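Local atomic coordinates of tail spike protein gp49 (Pseudomonas phage LKA1, PDB entry 4RU4), a protein that forms the trimeric tailspike of the phage and acts as a lyase on the O-specific polysaccharide of Pseudomonas, probably helping the virus through the host envelope. Residues 227-232 with 250-255. Sequence-based numbering, arbitrary orientation.
Sequences AVVSPR and RCYDAK
Arg-232 holds Asp-253 by both ends of its guanidinium, NH2 on the carboxylate and NH1 on the backbone carbonyl. Arg-232 NH2 makes a salt bridge to Asp-253 OD2 at 2.8 Å, approaching that oxygen on its syn side but 29° out of the carboxylate plane. Arg-232 NH1 donates to Asp-253 O, also at 2.8 Å, and to Pro-231 O within its own segment. Guanidinium and carboxylate stand nearly perpendicular, 87° apart. The bend of the arginine chain at chi2 (-68°) folds its end back to this site. Ser-230 OG donates to the anti lone pair of Asp-253 OD2 at 2.7 Å, which gives that oxygen two donors. Lys-255 completes the salt-bridge network through Asp-253 OD1. Its CD lies 4.0 Å above the guanidinium plane of Arg-232. The shared carboxylate probably offsets the closeness of the two cations, and a water accepts from Lys-255 NZ.

Three backbone bonds join the segments: Tyr-252 N to Val-228 O, Ser-230 N to Tyr-252 O (2.7 Å), and Lys-255 N to Pro-231 O.

Apolar contact is modest. Pro-231 CG meets Ala-254 CB at 3.7 Å and Cys-251 SG at 4.0 Å. Val-229 CG1 touches the edge of the Tyr-252 ring, whose OH bonds to Glu-172.

Asn-260 of a neighbouring subunit adds weak bonds to the polar cluster. The segments are corners of successive coils of the parallel beta-helix. They follow strands 221-226 and 247-249 and run into 232-234 and 254-257, where Arg-232 and Lys-255 pair in parallel.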
loop_
_atom_site.group_PDB
_atom_site.type_symbol
_atom_site.label_atom_id
_atom_site.label_comp_id
_atom_site.label_asym_id
_atom_site.label_seq_id
_atom_site.Cartn_x
_atom_site.Cartn_y
_atom_site.Cartn_z
ATOM N N ALA B 227 28.466 2.638 -10.063
ATOM C CA ALA B 227 28.438 2.108 -11.437
ATOM C C ALA B 227 28.333 0.590 -11.489
ATOM O O ALA B 227 29.128 -0.081 -12.177
ATOM C CB ALA B 227 29.667 2.613 -12.261
ATOM N N VAL B 228 27.331 0.039 -10.793
ATOM C CA VAL B 228 27.145 -1.397 -10.781
ATOM C C VAL B 228 25.680 -1.741 -11.100
ATOM O O VAL B 228 24.757 -1.037 -10.652
ATOM C CB VAL B 228 27.546 -1.990 -9.406
ATOM C CG1 VAL B 228 27.220 -3.484 -9.325
ATOM C CG2 VAL B 228 29.044 -1.741 -9.107
ATOM N N VAL B 229 25.480 -2.821 -11.855
ATOM C CA VAL B 229 24.155 -3.359 -12.155
ATOM C C VAL B 229 23.712 -4.351 -11.077
ATOM O O VAL B 229 24.409 -5.333 -10.809
ATOM C CB VAL B 229 24.129 -4.049 -13.554
ATOM C CG1 VAL B 229 22.777 -4.794 -13.800
ATOM C CG2 VAL B 229 24.447 -3.024 -14.704
ATOM N N SER B 230 22.554 -4.073 -10.465
ATOM C CA SER B 230 21.921 -4.912 -9.441
ATOM C C SER B 230 22.798 -5.284 -8.235
ATOM O O SER B 230 22.829 -6.463 -7.811
ATOM C CB SER B 230 21.304 -6.161 -10.062
ATOM O OG SER B 230 20.320 -5.781 -11.018
ATOM N N PRO B 231 23.481 -4.283 -7.653
ATOM C CA PRO B 231 24.157 -4.640 -6.400
ATOM C C PRO B 231 23.133 -4.924 -5.312
ATOM O O PRO B 231 21.999 -4.422 -5.354
ATOM C CB PRO B 231 24.968 -3.385 -6.063
ATOM C CG PRO B 231 24.149 -2.245 -6.664
ATOM C CD PRO B 231 23.528 -2.833 -7.931
ATOM N N ARG B 232 23.544 -5.725 -4.327
ATOM C CA ARG B 232 22.654 -6.179 -3.263
ATOM C C ARG B 232 23.290 -5.918 -1.914
ATOM O O ARG B 232 24.464 -6.255 -1.700
ATOM C CB ARG B 232 22.405 -7.684 -3.428
ATOM C CG ARG B 232 21.618 -8.040 -4.701
ATOM C CD ARG B 232 20.201 -7.532 -4.565
ATOM N NE ARG B 232 19.339 -7.781 -5.724
ATOM C CZ ARG B 232 19.117 -6.895 -6.699
ATOM N NH1 ARG B 232 19.753 -5.718 -6.688
ATOM N NH2 ARG B 232 18.289 -7.207 -7.704
ATOM N N ARG B 250 25.198 5.985 -9.358
ATOM C CA ARG B 250 25.108 5.474 -10.721
ATOM C C ARG B 250 24.885 3.963 -10.775
ATOM O O ARG B 250 25.518 3.272 -11.577
ATOM C CB ARG B 250 26.378 5.836 -11.524
ATOM C CG ARG B 250 26.333 7.233 -12.139
ATOM C CD ARG B 250 27.703 7.636 -12.674
ATOM N NE ARG B 250 28.643 7.855 -11.577
ATOM C CZ ARG B 250 28.681 8.969 -10.857
ATOM N NH1 ARG B 250 27.827 9.956 -11.127
ATOM N NH2 ARG B 250 29.542 9.097 -9.859
ATOM N N CYS B 251 23.999 3.452 -9.918
ATOM C CA CYS B 251 23.680 2.036 -9.934
ATOM C C CYS B 251 22.320 1.821 -10.563
ATOM O O CYS B 251 21.417 2.639 -10.404
ATOM C CB CYS B 251 23.651 1.439 -8.520
ATOM S SG CYS B 251 25.287 1.381 -7.745
ATOM N N TYR B 252 22.180 0.689 -11.219
ATOM C CA TYR B 252 20.911 0.264 -11.813
ATOM C C TYR B 252 20.385 -0.848 -10.932
ATOM O O TYR B 252 21.104 -1.830 -10.706
ATOM C CB TYR B 252 21.167 -0.290 -13.207
ATOM C CG TYR B 252 19.907 -0.605 -13.991
ATOM C CD1 TYR B 252 19.034 0.408 -14.366
ATOM C CD2 TYR B 252 19.597 -1.919 -14.352
ATOM C CE1 TYR B 252 17.876 0.125 -15.098
ATOM C CE2 TYR B 252 18.458 -2.215 -15.086
ATOM C CZ TYR B 252 17.598 -1.182 -15.461
ATOM O OH TYR B 252 16.450 -1.476 -16.183
ATOM N N ASP B 253 19.169 -0.683 -10.404
ATOM C CA ASP B 253 18.524 -1.716 -9.584
ATOM C C ASP B 253 19.330 -2.040 -8.310
ATOM O O ASP B 253 19.464 -3.208 -7.919
ATOM C CB ASP B 253 18.263 -2.994 -10.415
ATOM C CG ASP B 253 17.590 -4.111 -9.597
ATOM O OD1 ASP B 253 16.669 -3.789 -8.831
ATOM O OD2 ASP B 253 17.998 -5.302 -9.706
ATOM N N ALA B 254 19.881 -1.013 -7.669
ATOM C CA ALA B 254 20.504 -1.215 -6.364
ATOM C C ALA B 254 19.402 -1.518 -5.357
ATOM O O ALA B 254 18.419 -0.786 -5.283
ATOM C CB ALA B 254 21.258 0.030 -5.942
ATOM N N LYS B 255 19.560 -2.584 -4.568
ATOM C CA LYS B 255 18.584 -2.855 -3.513
ATOM C C LYS B 255 19.274 -3.010 -2.160
ATOM O O LYS B 255 20.195 -3.822 -2.025
ATOM C CB LYS B 255 17.774 -4.110 -3.828
ATOM C CG LYS B 255 16.765 -3.934 -4.979
ATOM C CD LYS B 255 15.840 -5.146 -5.112
ATOM C CE LYS B 255 14.731 -4.861 -6.110
ATOM N NZ LYS B 255 14.890 -5.673 -7.321
HETATM O O HOH W 1 15.301 -8.458 -6.872
#